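Local atomic coordinates of major capsid protein P2 (Pseudoalteromonas phage pm2, PDB entry 2VVF), a protein that forms the capsid shell of a marine lipid-containing bacteriophage as a homotrimer whose subunits each carry two jelly-roll domains. Residues 27-32 with 133-138; 41-46 with 119-124; 151-156 with 251-256; 164-169 with 237-242. One frame throughout, in Å; residues are numbered along the deposited sequence.

Interaction 1 of 4, residues 27-32 with 133-138; sequences QTYEVI and AQKSVG
A classic beta bulge interrupts the antiparallel pairing of strands 28-37 and 128-136 in the N-terminal jelly roll, where Glu30 and Val31 both face Gln134. Gln134 O accepts from Glu30 N at 3.0 Å and, weakly, from Val31 N, so one carbonyl serves two successive amides. Beyond the bulge, Gln134 N donates almost straight to Val31 O (N-H...O 173°); before it, Thr28 and Ser136 exchange two backbone bonds, and Thr28 O makes a CA-H...O contact with Lys135 CA at 3.0 Å. With its hydroxyl beside the backbone N (chi1 -67°), Thr28 reaches past the strand end, and OG1 donates to Val137 O at 2.7 Å; Thr139 is a second partner of this hydroxyl. On the face carrying Tyr29, Ala133 and Lys135, Ala133 CB meets the ring edge in its plane, 3.8 Å from Tyr29 CE1. Lys135 runs alongside the ring in the same direction, then bends at chi3 (46°) to lay CE across Gln27, while the Tyr29 hydroxyl is bonded to Pro24 O. On the other face Val31 and Gln134 lie side by side, and the Gln134 amide binds Tyr210 and Gln209 of the second subunit. Glu30 forms a salt bridge with Arg2 through OE1, its OE2 receiving a weak bond from Ser136 OG. It is a bulge at the corner strand 28-37 turns at Glu30, within the N-terminal half of a double jelly-roll capsid protein.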
loop_
_atom_site.group_PDB
_atom_site.type_symbol
_atom_site.label_atom_id
_atom_site.label_comp_id
_atom_site.label_asym_id
_atom_site.label_seq_id
_atom_site.Cartn_x
_atom_site.Cartn_y
_atom_site.Cartn_z
ATOM N N GLN A 27 25.565 14.787 5.412
ATOM C CA GLN A 27 24.634 13.660 5.415
ATOM C C GLN A 27 23.623 13.682 4.274
ATOM O O GLN A 27 23.751 14.456 3.327
ATOM C CB GLN A 27 23.908 13.567 6.761
ATOM C CG GLN A 27 24.794 13.854 7.965
ATOM C CD GLN A 27 25.307 12.588 8.627
ATOM O OE1 GLN A 27 25.678 11.628 7.953
ATOM N NE2 GLN A 27 25.333 12.583 9.954
ATOM N N THR A 28 22.620 12.815 4.378
ATOM C CA THR A 28 21.572 12.705 3.370
ATOM C C THR A 28 20.233 13.172 3.932
ATOM O O THR A 28 19.835 12.773 5.025
ATOM C CB THR A 28 21.463 11.263 2.845
ATOM O OG1 THR A 28 22.644 10.929 2.105
ATOM C CG2 THR A 28 20.241 11.109 1.953
ATOM N N TYR A 29 19.537 14.014 3.174
ATOM C CA TYR A 29 18.231 14.515 3.585
ATOM C C TYR A 29 17.132 13.771 2.838
ATOM O O TYR A 29 16.950 13.959 1.634
ATOM C CB TYR A 29 18.117 16.017 3.309
ATOM C CG TYR A 29 19.021 16.870 4.167
ATOM C CD1 TYR A 29 18.600 17.335 5.407
ATOM C CD2 TYR A 29 20.298 17.209 3.740
ATOM C CE1 TYR A 29 19.427 18.111 6.198
ATOM C CE2 TYR A 29 21.131 17.989 4.521
ATOM C CZ TYR A 29 20.691 18.436 5.749
ATOM O OH TYR A 29 21.516 19.210 6.532
ATOM N N GLU A 30 16.404 12.923 3.554
ATOM C CA GLU A 30 15.319 12.160 2.954
ATOM C C GLU A 30 14.046 12.997 2.894
ATOM O O GLU A 30 13.341 13.005 1.883
ATOM C CB GLU A 30 15.069 10.882 3.753
ATOM C CG GLU A 30 16.326 10.086 4.050
ATOM C CD GLU A 30 16.025 8.680 4.526
ATOM O OE1 GLU A 30 14.899 8.444 5.009
ATOM O OE2 GLU A 30 16.915 7.812 4.420
ATOM N N VAL A 31 13.762 13.699 3.986
ATOM C CA VAL A 31 12.582 14.553 4.072
ATOM C C VAL A 31 12.862 15.780 4.928
ATOM O O VAL A 31 13.597 15.710 5.914
ATOM C CB VAL A 31 11.355 13.789 4.613
ATOM C CG1 VAL A 31 10.109 14.652 4.512
ATOM C CG2 VAL A 31 11.164 12.476 3.871
ATOM N N ILE A 32 12.260 16.902 4.547
ATOM C CA ILE A 32 12.400 18.145 5.293
ATOM C C ILE A 32 11.007 18.693 5.597
ATOM O O ILE A 32 10.267 19.076 4.689
ATOM C CB ILE A 32 13.272 19.172 4.543
ATOM C CG1 ILE A 32 14.751 18.793 4.656
ATOM C CG2 ILE A 32 13.030 20.574 5.087
ATOM C CD1 ILE A 32 15.645 19.504 3.665
ATOM N N ALA A 133 14.579 18.007 10.022
ATOM C CA ALA A 133 15.180 17.157 9.004
ATOM C C ALA A 133 15.223 15.677 9.369
ATOM O O ALA A 133 15.663 15.300 10.455
ATOM C CB ALA A 133 16.573 17.654 8.650
ATOM N N GLN A 134 14.775 14.843 8.437
ATOM C CA GLN A 134 14.833 13.398 8.599
ATOM C C GLN A 134 16.017 12.967 7.740
ATOM O O GLN A 134 15.910 12.885 6.515
ATOM C CB GLN A 134 13.548 12.740 8.091
ATOM C CG GLN A 134 12.279 13.279 8.725
ATOM C CD GLN A 134 11.047 12.543 8.252
ATOM O OE1 GLN A 134 11.101 11.353 7.950
ATOM N NE2 GLN A 134 9.926 13.251 8.175
ATOM N N LYS A 135 17.164 12.768 8.378
ATOM C CA LYS A 135 18.380 12.439 7.652
ATOM C C LYS A 135 18.848 10.997 7.789
ATOM O O LYS A 135 18.351 10.236 8.619
ATOM C CB LYS A 135 19.510 13.394 8.045
ATOM C CG LYS A 135 19.046 14.796 8.412
ATOM C CD LYS A 135 20.137 15.565 9.137
ATOM C CE LYS A 135 21.475 15.420 8.430
ATOM N NZ LYS A 135 22.563 16.153 9.136
ATOM N N SER A 136 19.823 10.642 6.960
ATOM C CA SER A 136 20.419 9.315 6.963
ATOM C C SER A 136 21.880 9.468 6.548
ATOM O O SER A 136 22.331 10.576 6.258
ATOM C CB SER A 136 19.678 8.388 5.994
ATOM O OG SER A 136 19.910 8.754 4.644
ATOM N N VAL A 137 22.617 8.362 6.522
ATOM C CA VAL A 137 24.028 8.398 6.154
ATOM C C VAL A 137 24.292 9.178 4.866
ATOM O O VAL A 137 23.495 9.139 3.927
ATOM C CB VAL A 137 24.657 6.992 6.126
ATOM C CG1 VAL A 137 24.385 6.312 4.799
ATOM C CG2 VAL A 137 26.152 7.073 6.399
ATOM N N GLY A 138 25.412 9.893 4.839
ATOM C CA GLY A 138 25.783 10.723 3.699
ATOM C C GLY A 138 25.979 9.971 2.386
ATOM O O GLY A 138 26.523 8.867 2.357
#

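Interaction 2 of 4, residues 41-46 with 119-124; sequences PSQIKN and DIDEAA
Asn46 ND2 donates to Asp119 OD2 at 2.8 Å in a nearly linear bond (176°), using the oxygen's anti lone pair. The acceptor lies in the Asn46 amide plane, but the carboxylate itself is turned 74° from that plane. Two residues along, Asp121 has CG anti to its backbone N (chi1 -168°), which brings OD1 within 3.5 Å of Lys45 NZ in a weak, long salt bridge. Its CB packs against Gln43 CG at 3.6 Å; there the Gln43 amide and Asp121 carboxylate planes are almost parallel. The backbones carrying these side chains are the ends of the two central strands, 44-51 and 114-120, paired antiparallel in the four-stranded sheet of the N-terminal jelly roll. Lys45 and Asp119 exchange two backbone bonds, Asp121 N donates to Gln43 O at 2.8 Å, and Ile44 CD1 meets Ile120 CG1 on the buried face. Farther out, an Asx turn shapes the exit from strand 114-120: Asp121 OD2 receives Ala123 N at 2.9 Å from above the carboxylate plane, within a type I turn ending at Ala124. Asp119 OD1 is held by Ser18, and Gln43 OE1 by the amide of Thr40, fixing the far end of each side chain.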
loop_
_atom_site.group_PDB
_atom_site.type_symbol
_atom_site.label_atom_id
_atom_site.label_comp_id
_atom_site.label_asym_id
_atom_site.label_seq_id
_atom_site.Cartn_x
_atom_site.Cartn_y
_atom_site.Cartn_z
ATOM N N PRO A 41 0.706 29.310 2.321
ATOM C CA PRO A 41 1.651 28.637 1.437
ATOM C C PRO A 41 1.834 29.435 0.151
ATOM O O PRO A 41 2.918 29.453 -0.434
ATOM C CB PRO A 41 0.958 27.304 1.142
ATOM C CG PRO A 41 0.116 27.056 2.338
ATOM C CD PRO A 41 -0.367 28.409 2.775
ATOM N N SER A 42 0.769 30.106 -0.274
ATOM C CA SER A 42 0.804 30.918 -1.485
ATOM C C SER A 42 1.573 32.215 -1.249
ATOM O O SER A 42 1.959 32.900 -2.197
ATOM C CB SER A 42 -0.617 31.221 -1.970
ATOM O OG SER A 42 -1.531 30.242 -1.506
ATOM N N GLN A 43 1.800 32.541 0.019
ATOM C CA GLN A 43 2.536 33.748 0.379
ATOM C C GLN A 43 4.037 33.475 0.466
ATOM O O GLN A 43 4.832 34.392 0.673
ATOM C CB GLN A 43 2.005 34.346 1.684
ATOM C CG GLN A 43 0.996 35.468 1.475
ATOM C CD GLN A 43 0.136 35.724 2.697
ATOM O OE1 GLN A 43 0.317 35.099 3.743
ATOM N NE2 GLN A 43 -0.808 36.651 2.571
ATOM N N ILE A 44 4.414 32.213 0.297
ATOM C CA ILE A 44 5.821 31.819 0.294
ATOM C C ILE A 44 6.187 31.591 -1.167
ATOM O O ILE A 44 6.011 30.494 -1.699
ATOM C CB ILE A 44 6.062 30.554 1.140
ATOM C CG1 ILE A 44 5.658 30.799 2.595
ATOM C CG2 ILE A 44 7.517 30.125 1.050
ATOM C CD1 ILE A 44 6.618 31.683 3.357
ATOM N N LYS A 45 6.640 32.653 -1.826
ATOM C CA LYS A 45 6.935 32.608 -3.252
ATOM C C LYS A 45 8.363 32.251 -3.647
ATOM O O LYS A 45 9.278 32.266 -2.827
ATOM C CB LYS A 45 6.521 33.923 -3.917
ATOM C CG LYS A 45 5.219 34.504 -3.386
ATOM C CD LYS A 45 5.101 35.985 -3.712
ATOM C CE LYS A 45 6.155 36.796 -2.974
ATOM N NZ LYS A 45 6.213 38.207 -3.451
ATOM N N ASN A 46 8.529 31.940 -4.929
ATOM C CA ASN A 46 9.823 31.601 -5.505
ATOM C C ASN A 46 10.665 30.662 -4.652
ATOM O O ASN A 46 11.761 31.010 -4.221
ATOM C CB ASN A 46 10.603 32.867 -5.862
ATOM C CG ASN A 46 9.753 33.880 -6.608
ATOM O OD1 ASN A 46 9.050 33.536 -7.560
ATOM N ND2 ASN A 46 9.792 35.132 -6.162
ATOM N N ASP A 119 10.902 33.596 -0.936
ATOM C CA ASP A 119 10.567 34.969 -0.586
ATOM C C ASP A 119 9.247 35.021 0.177
ATOM O O ASP A 119 8.270 34.378 -0.211
ATOM C CB ASP A 119 10.466 35.833 -1.846
ATOM C CG ASP A 119 11.672 35.685 -2.753
ATOM O OD1 ASP A 119 12.800 35.563 -2.231
ATOM O OD2 ASP A 119 11.492 35.693 -3.989
ATOM N N ILE A 120 9.220 35.785 1.263
ATOM C CA ILE A 120 8.004 35.928 2.054
ATOM C C ILE A 120 7.210 37.130 1.558
ATOM O O ILE A 120 7.720 38.252 1.519
ATOM C CB ILE A 120 8.310 36.034 3.563
ATOM C CG1 ILE A 120 9.298 34.945 3.986
ATOM C CG2 ILE A 120 7.024 35.939 4.375
ATOM C CD1 ILE A 120 9.590 34.930 5.472
ATOM N N ASP A 121 5.966 36.892 1.157
ATOM C CA ASP A 121 5.117 37.967 0.654
ATOM C C ASP A 121 4.994 39.103 1.664
ATOM O O ASP A 121 5.085 38.891 2.874
ATOM C CB ASP A 121 3.734 37.439 0.272
ATOM C CG ASP A 121 2.923 38.450 -0.518
ATOM O OD1 ASP A 121 3.247 38.679 -1.702
ATOM O OD2 ASP A 121 1.964 39.018 0.045
ATOM N N GLU A 122 4.787 40.311 1.153
ATOM C CA GLU A 122 4.658 41.497 1.990
ATOM C C GLU A 122 3.375 41.487 2.817
ATOM O O GLU A 122 3.317 42.085 3.892
ATOM C CB GLU A 122 4.698 42.754 1.121
ATOM C CG GLU A 122 5.445 43.916 1.742
ATOM C CD GLU A 122 5.489 45.126 0.830
ATOM O OE1 GLU A 122 5.924 44.978 -0.332
ATOM O OE2 GLU A 122 5.077 46.220 1.272
ATOM N N ALA A 123 2.348 40.817 2.302
ATOM C CA ALA A 123 1.056 40.746 2.975
ATOM C C ALA A 123 1.030 39.751 4.134
ATOM O O ALA A 123 0.046 39.676 4.872
ATOM C CB ALA A 123 -0.044 40.424 1.975
ATOM N N ALA A 124 2.107 38.987 4.288
ATOM C CA ALA A 124 2.195 37.993 5.355
ATOM C C ALA A 124 1.844 38.590 6.714
ATOM O O ALA A 124 2.466 39.554 7.159
ATOM C CB ALA A 124 3.583 37.363 5.387
#

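Interaction 3 of 4, residues 151-156 with 251-256; sequences FKQLNN and DEQAEI
Backbone hydrogen bonds join strands 143-154 and 252-263 as antiparallel neighbours in the C-terminal jelly roll, the axes of the short segments 4.4 Å apart. Lys152 and Ala254 form a hydrogen-bonded pair, with Lys152 N to Ala254 O at 2.9 Å. Leu154 N continues the pairing to Glu252 O, but the return bond from Glu252 N to Leu154 O is weak. Side-chain polar contacts lie next to this pair. Asp251 OD2 accepts from the backbone N of Asn156 at 3.2 Å, met from above the carboxylate plane, while OD1 receives a weak bond from Gln153 NE2; one carboxylate thus bridges residues on both sides of Leu154. A bend at chi2 (73°) brings the Gln153 amide across to Asp251. Aromatic contact dominates the opposite end. Phe151 and Glu255 lie side by side pointing the same way, and Glu255 CG sits over one ring face in a CH-pi contact, 4.1 Å from the Phe151 centroid. The Gln253 amide approaches the same ring obliquely, NE2 3.5 Å from Phe151 CD1 and its plane turned 58° from the ring. On the other side of the sheet, apolar packing sets Leu154 CD1 against Ala254 CB at 3.6 Å. That side faces inward: Leu154 also touches Thr159 of strand 157-161 and Ala179, and Lys152 forms a salt bridge with Asp163. Strand 252-263 is itself flanked by strand 171-178, so it runs between 143-154 and 171-178, while Lys60 of the N-terminal half packs against Phe151 and Glu255.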
loop_
_atom_site.group_PDB
_atom_site.type_symbol
_atom_site.label_atom_id
_atom_site.label_comp_id
_atom_site.label_asym_id
_atom_site.label_seq_id
_atom_site.Cartn_x
_atom_site.Cartn_y
_atom_site.Cartn_z
ATOM N N PHE A 151 6.233 28.463 -18.876
ATOM C CA PHE A 151 4.991 29.176 -19.151
ATOM C C PHE A 151 4.754 29.259 -20.652
ATOM O O PHE A 151 5.614 29.717 -21.403
ATOM C CB PHE A 151 5.022 30.576 -18.534
ATOM C CG PHE A 151 4.946 30.576 -17.035
ATOM C CD1 PHE A 151 3.729 30.725 -16.390
ATOM C CD2 PHE A 151 6.089 30.410 -16.269
ATOM C CE1 PHE A 151 3.655 30.717 -15.009
ATOM C CE2 PHE A 151 6.023 30.405 -14.890
ATOM C CZ PHE A 151 4.805 30.557 -14.258
ATOM N N LYS A 152 3.594 28.785 -21.090
ATOM C CA LYS A 152 3.276 28.789 -22.508
ATOM C C LYS A 152 1.829 29.189 -22.759
ATOM O O LYS A 152 0.961 28.985 -21.912
ATOM C CB LYS A 152 3.571 27.422 -23.125
ATOM C CG LYS A 152 4.937 27.330 -23.781
ATOM C CD LYS A 152 5.756 26.194 -23.202
ATOM C CE LYS A 152 7.242 26.484 -23.307
ATOM N NZ LYS A 152 7.971 25.398 -24.015
ATOM N N GLN A 153 1.583 29.770 -23.927
ATOM C CA GLN A 153 0.247 30.220 -24.287
ATOM C C GLN A 153 -0.599 29.103 -24.879
ATOM O O GLN A 153 -0.163 28.381 -25.778
ATOM C CB GLN A 153 0.318 31.394 -25.266
ATOM C CG GLN A 153 -1.033 32.013 -25.591
ATOM C CD GLN A 153 -1.596 32.819 -24.438
ATOM O OE1 GLN A 153 -0.919 33.050 -23.437
ATOM N NE2 GLN A 153 -2.844 33.254 -24.574
ATOM N N LEU A 154 -1.816 28.973 -24.365
ATOM C CA LEU A 154 -2.750 27.973 -24.857
ATOM C C LEU A 154 -3.841 28.701 -25.612
ATOM O O LEU A 154 -4.245 29.802 -25.244
ATOM C CB LEU A 154 -3.366 27.180 -23.705
ATOM C CG LEU A 154 -2.487 26.084 -23.105
ATOM C CD1 LEU A 154 -3.292 25.216 -22.152
ATOM C CD2 LEU A 154 -1.842 25.245 -24.198
ATOM N N ASN A 155 -4.308 28.094 -26.688
ATOM C CA ASN A 155 -5.347 28.717 -27.463
ATOM C C ASN A 155 -6.624 27.978 -27.230
ATOM O O ASN A 155 -6.640 26.858 -26.701
ATOM C CB ASN A 155 -5.039 28.612 -28.947
ATOM C CG ASN A 155 -3.695 29.161 -29.294
ATOM O OD1 ASN A 155 -2.807 28.431 -29.750
ATOM N ND2 ASN A 155 -3.498 30.442 -29.009
ATOM N N ASN A 156 -7.692 28.576 -27.723
ATOM C CA ASN A 156 -8.963 27.923 -27.688
ATOM C C ASN A 156 -8.988 27.207 -29.042
ATOM O O ASN A 156 -9.123 27.822 -30.112
ATOM C CB ASN A 156 -10.089 28.932 -27.567
ATOM C CG ASN A 156 -11.395 28.367 -28.025
ATOM O OD1 ASN A 156 -11.688 27.189 -27.789
ATOM N ND2 ASN A 156 -12.172 29.176 -28.741
ATOM N N ASP A 251 -8.432 30.706 -23.986
ATOM C CA ASP A 251 -7.188 31.296 -24.458
ATOM C C ASP A 251 -6.479 31.855 -23.234
ATOM O O ASP A 251 -6.802 32.944 -22.763
ATOM C CB ASP A 251 -7.464 32.410 -25.467
ATOM C CG ASP A 251 -6.643 32.263 -26.733
ATOM O OD1 ASP A 251 -5.446 32.626 -26.713
ATOM O OD2 ASP A 251 -7.194 31.779 -27.743
ATOM N N GLU A 252 -5.544 31.082 -22.695
ATOM C CA GLU A 252 -4.832 31.482 -21.490
ATOM C C GLU A 252 -3.371 31.054 -21.521
ATOM O O GLU A 252 -2.943 30.329 -22.419
ATOM C CB GLU A 252 -5.511 30.870 -20.262
ATOM C CG GLU A 252 -5.170 29.401 -20.038
ATOM C CD GLU A 252 -6.381 28.561 -19.675
ATOM O OE1 GLU A 252 -6.961 28.787 -18.593
ATOM O OE2 GLU A 252 -6.740 27.660 -20.464
ATOM N N GLN A 253 -2.609 31.514 -20.534
ATOM C CA GLN A 253 -1.211 31.129 -20.417
ATOM C C GLN A 253 -1.127 30.016 -19.384
ATOM O O GLN A 253 -1.496 30.200 -18.222
ATOM C CB GLN A 253 -0.331 32.302 -19.987
ATOM C CG GLN A 253 1.086 31.873 -19.625
ATOM C CD GLN A 253 1.967 33.025 -19.197
ATOM O OE1 GLN A 253 2.646 33.637 -20.016
ATOM N NE2 GLN A 253 1.992 33.301 -17.899
ATOM N N ALA A 254 -0.676 28.850 -19.826
ATOM C CA ALA A 254 -0.570 27.693 -18.955
ATOM C C ALA A 254 0.804 27.593 -18.319
ATOM O O ALA A 254 1.812 27.941 -18.933
ATOM C CB ALA A 254 -0.872 26.425 -19.738
ATOM N N GLU A 255 0.841 27.097 -17.089
ATOM C CA GLU A 255 2.107 26.869 -16.413
ATOM C C GLU A 255 2.397 25.381 -16.536
ATOM O O GLU A 255 1.687 24.554 -15.963
ATOM C CB GLU A 255 2.037 27.272 -14.938
ATOM C CG GLU A 255 3.358 27.070 -14.209
ATOM C CD GLU A 255 3.259 27.285 -12.712
ATOM O OE1 GLU A 255 2.250 27.858 -12.247
ATOM O OE2 GLU A 255 4.210 26.895 -12.000
ATOM N N ILE A 256 3.402 25.043 -17.336
ATOM C CA ILE A 256 3.767 23.649 -17.551
ATOM C C ILE A 256 4.840 23.200 -16.562
ATOM O O ILE A 256 5.964 23.703 -16.581
ATOM C CB ILE A 256 4.210 23.392 -19.008
ATOM C CG1 ILE A 256 3.112 23.805 -19.994
ATOM C CG2 ILE A 256 4.569 21.925 -19.203
ATOM C CD1 ILE A 256 1.789 23.111 -19.771
#

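Interaction 4 of 4, residues 164-169 with 237-242; sequences LPRPVG and QMIQDL
The Arg166 guanidinium carries Ile239 CG2 over one face, 3.8 Å above its plane and offset toward the rim. Asp241 N lies over the same face, farther off (4.2 Å from Arg166 NH2), and Leu242 CB and Gln240 O approach obliquely. Arg166 leaves its own segment pointing at 237-242, and a bend at chi3 (-107°) turns the planar group into the curve of that loop. There its two terminal nitrogens meet successive backbone carbonyls: NH1 comes within 2.8 Å of Ile239 O, and NH2 lies 3.3 Å from Gln240 O. The aliphatic part of the arginine is used as well. Its side chain and that of Leu242 slide past each other in opposite directions, bringing Leu242 CB to 3.5 Å from Arg166 NE and close to CD. The cationic end is therefore set among carbonyl oxygens, with apolar carbon along its stem. The Asp241 carboxylate forms a salt bridge with Arg243. A second, smaller contact lies nearer the start of 237-242. Val168 places both methyls against Gln237, CG1 3.6 Å from Gln237 CB and CG2 on CG, so the extended glutamine is touched along its stem as the two side chains cross. Behind the loop, Asp190 OD1 accepts the backbone amides of Gln240 and Asp241, while Ile239 and Leu242 pack on strand 182-189. This is loop-to-loop packing at the ends of jelly-roll strands: the connection from 157-161 to 171-178 lies against the one leading into strand 242-248.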
loop_
_atom_site.group_PDB
_atom_site.type_symbol
_atom_site.label_atom_id
_atom_site.label_comp_id
_atom_site.label_asym_id
_atom_site.label_seq_id
_atom_site.Cartn_x
_atom_site.Cartn_y
_atom_site.Cartn_z
ATOM N N LEU A 164 10.159 21.808 -25.149
ATOM C CA LEU A 164 10.516 21.456 -23.779
ATOM C C LEU A 164 11.955 20.947 -23.730
ATOM O O LEU A 164 12.366 20.142 -24.566
ATOM C CB LEU A 164 9.554 20.403 -23.222
ATOM C CG LEU A 164 8.164 20.905 -22.822
ATOM C CD1 LEU A 164 7.320 19.774 -22.257
ATOM C CD2 LEU A 164 8.257 22.059 -21.832
ATOM N N PRO A 165 12.723 21.435 -22.761
ATOM C CA PRO A 165 14.121 21.035 -22.624
ATOM C C PRO A 165 14.272 19.518 -22.609
ATOM O O PRO A 165 13.491 18.813 -21.970
ATOM C CB PRO A 165 14.520 21.623 -21.269
ATOM C CG PRO A 165 13.614 22.790 -21.087
ATOM C CD PRO A 165 12.312 22.387 -21.714
ATOM N N ARG A 166 15.283 19.023 -23.315
ATOM C CA ARG A 166 15.537 17.588 -23.382
ATOM C C ARG A 166 16.962 17.244 -22.965
ATOM O O ARG A 166 17.740 16.728 -23.764
ATOM C CB ARG A 166 15.265 17.058 -24.792
ATOM C CG ARG A 166 13.793 16.991 -25.165
ATOM C CD ARG A 166 13.570 16.086 -26.366
ATOM N NE ARG A 166 13.248 16.842 -27.573
ATOM C CZ ARG A 166 14.003 16.861 -28.667
ATOM N NH1 ARG A 166 15.131 16.164 -28.708
ATOM N NH2 ARG A 166 13.632 17.576 -29.720
ATOM N N PRO A 167 17.300 17.527 -21.710
ATOM C CA PRO A 167 18.634 17.225 -21.197
ATOM C C PRO A 167 18.973 15.759 -21.452
ATOM O O PRO A 167 18.219 14.862 -21.076
ATOM C CB PRO A 167 18.506 17.495 -19.691
ATOM C CG PRO A 167 17.032 17.513 -19.414
ATOM C CD PRO A 167 16.406 18.038 -20.659
ATOM N N VAL A 168 20.098 15.525 -22.117
ATOM C CA VAL A 168 20.522 14.172 -22.462
ATOM C C VAL A 168 20.830 13.297 -21.248
ATOM O O VAL A 168 21.555 13.705 -20.342
ATOM C CB VAL A 168 21.699 14.191 -23.455
ATOM C CG1 VAL A 168 22.167 12.774 -23.754
ATOM C CG2 VAL A 168 21.298 14.909 -24.739
ATOM N N GLY A 169 20.291 12.080 -21.252
ATOM C CA GLY A 169 20.526 11.133 -20.168
ATOM C C GLY A 169 19.497 11.258 -19.052
ATOM O O GLY A 169 19.359 10.364 -18.217
ATOM N N GLN A 237 19.396 10.910 -26.496
ATOM C CA GLN A 237 20.119 11.884 -27.306
ATOM C C GLN A 237 19.763 11.745 -28.783
ATOM O O GLN A 237 20.299 12.462 -29.628
ATOM C CB GLN A 237 21.621 11.685 -27.114
ATOM C CG GLN A 237 22.504 12.700 -27.762
ATOM C CD GLN A 237 23.939 12.516 -27.354
ATOM O OE1 GLN A 237 24.286 11.691 -26.533
ATOM N NE2 GLN A 237 24.753 13.337 -27.863
ATOM N N MET A 238 18.856 10.824 -29.089
ATOM C CA MET A 238 18.446 10.578 -30.467
ATOM C C MET A 238 17.003 10.971 -30.780
ATOM O O MET A 238 16.574 10.897 -31.931
ATOM C CB MET A 238 18.697 9.121 -30.855
ATOM C CG MET A 238 19.146 8.941 -32.298
ATOM S SD MET A 238 20.789 8.219 -32.442
ATOM C CE MET A 238 20.404 6.500 -32.181
ATOM N N ILE A 239 16.257 11.392 -29.764
ATOM C CA ILE A 239 14.877 11.819 -29.974
ATOM C C ILE A 239 14.873 13.077 -30.833
ATOM O O ILE A 239 15.578 14.042 -30.538
ATOM C CB ILE A 239 14.137 12.055 -28.643
ATOM C CG1 ILE A 239 13.808 10.721 -27.968
ATOM C CG2 ILE A 239 12.868 12.866 -28.879
ATOM C CD1 ILE A 239 13.269 10.866 -26.560
ATOM N N GLN A 240 14.085 13.058 -31.902
ATOM C CA GLN A 240 14.010 14.191 -32.815
ATOM C C GLN A 240 12.868 15.137 -32.478
ATOM O O GLN A 240 12.959 16.342 -32.716
ATOM C CB GLN A 240 13.871 13.704 -34.259
ATOM C CG GLN A 240 14.728 14.464 -35.254
ATOM C CD GLN A 240 16.194 14.094 -35.156
ATOM O OE1 GLN A 240 16.666 13.191 -35.845
ATOM N NE2 GLN A 240 16.921 14.784 -34.284
ATOM N N ASP A 241 11.785 14.590 -31.937
ATOM C CA ASP A 241 10.615 15.393 -31.604
ATOM C C ASP A 241 9.893 14.917 -30.347
ATOM O O ASP A 241 9.483 13.762 -30.247
ATOM C CB ASP A 241 9.643 15.432 -32.788
ATOM C CG ASP A 241 8.597 16.523 -32.653
ATOM O OD1 ASP A 241 8.970 17.716 -32.663
ATOM O OD2 ASP A 241 7.398 16.188 -32.555
ATOM N N LEU A 242 9.741 15.830 -29.395
ATOM C CA LEU A 242 9.030 15.570 -28.149
ATOM C C LEU A 242 7.895 16.589 -28.159
ATOM O O LEU A 242 8.107 17.771 -27.879
ATOM C CB LEU A 242 9.958 15.815 -26.957
ATOM C CG LEU A 242 9.568 15.241 -25.594
ATOM C CD1 LEU A 242 8.176 15.695 -25.184
ATOM C CD2 LEU A 242 9.675 13.727 -25.590
#

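Overall arrangement
From the N terminus, 27-32 opens interaction 1, which closes only at 133-138 after about a hundred residues; interaction 2 is nested within that loop, its strands following and preceding those of interaction 1 in the chain. The two lie in different sheets of the N-terminal jelly roll, with centres 26 Å apart. The chain then passes into strand 143-154, and interaction 3 opens at 151-156, pairing that strand with 252-263 in the C-terminal jelly roll. Interaction 4, which brings two loops together, is nested within its loop, and the two touch where Lys152 packs on Leu164. The N-terminal and C-terminal pairs are in series; interactions 1 and 3 lie on opposite sides of the chain's centre.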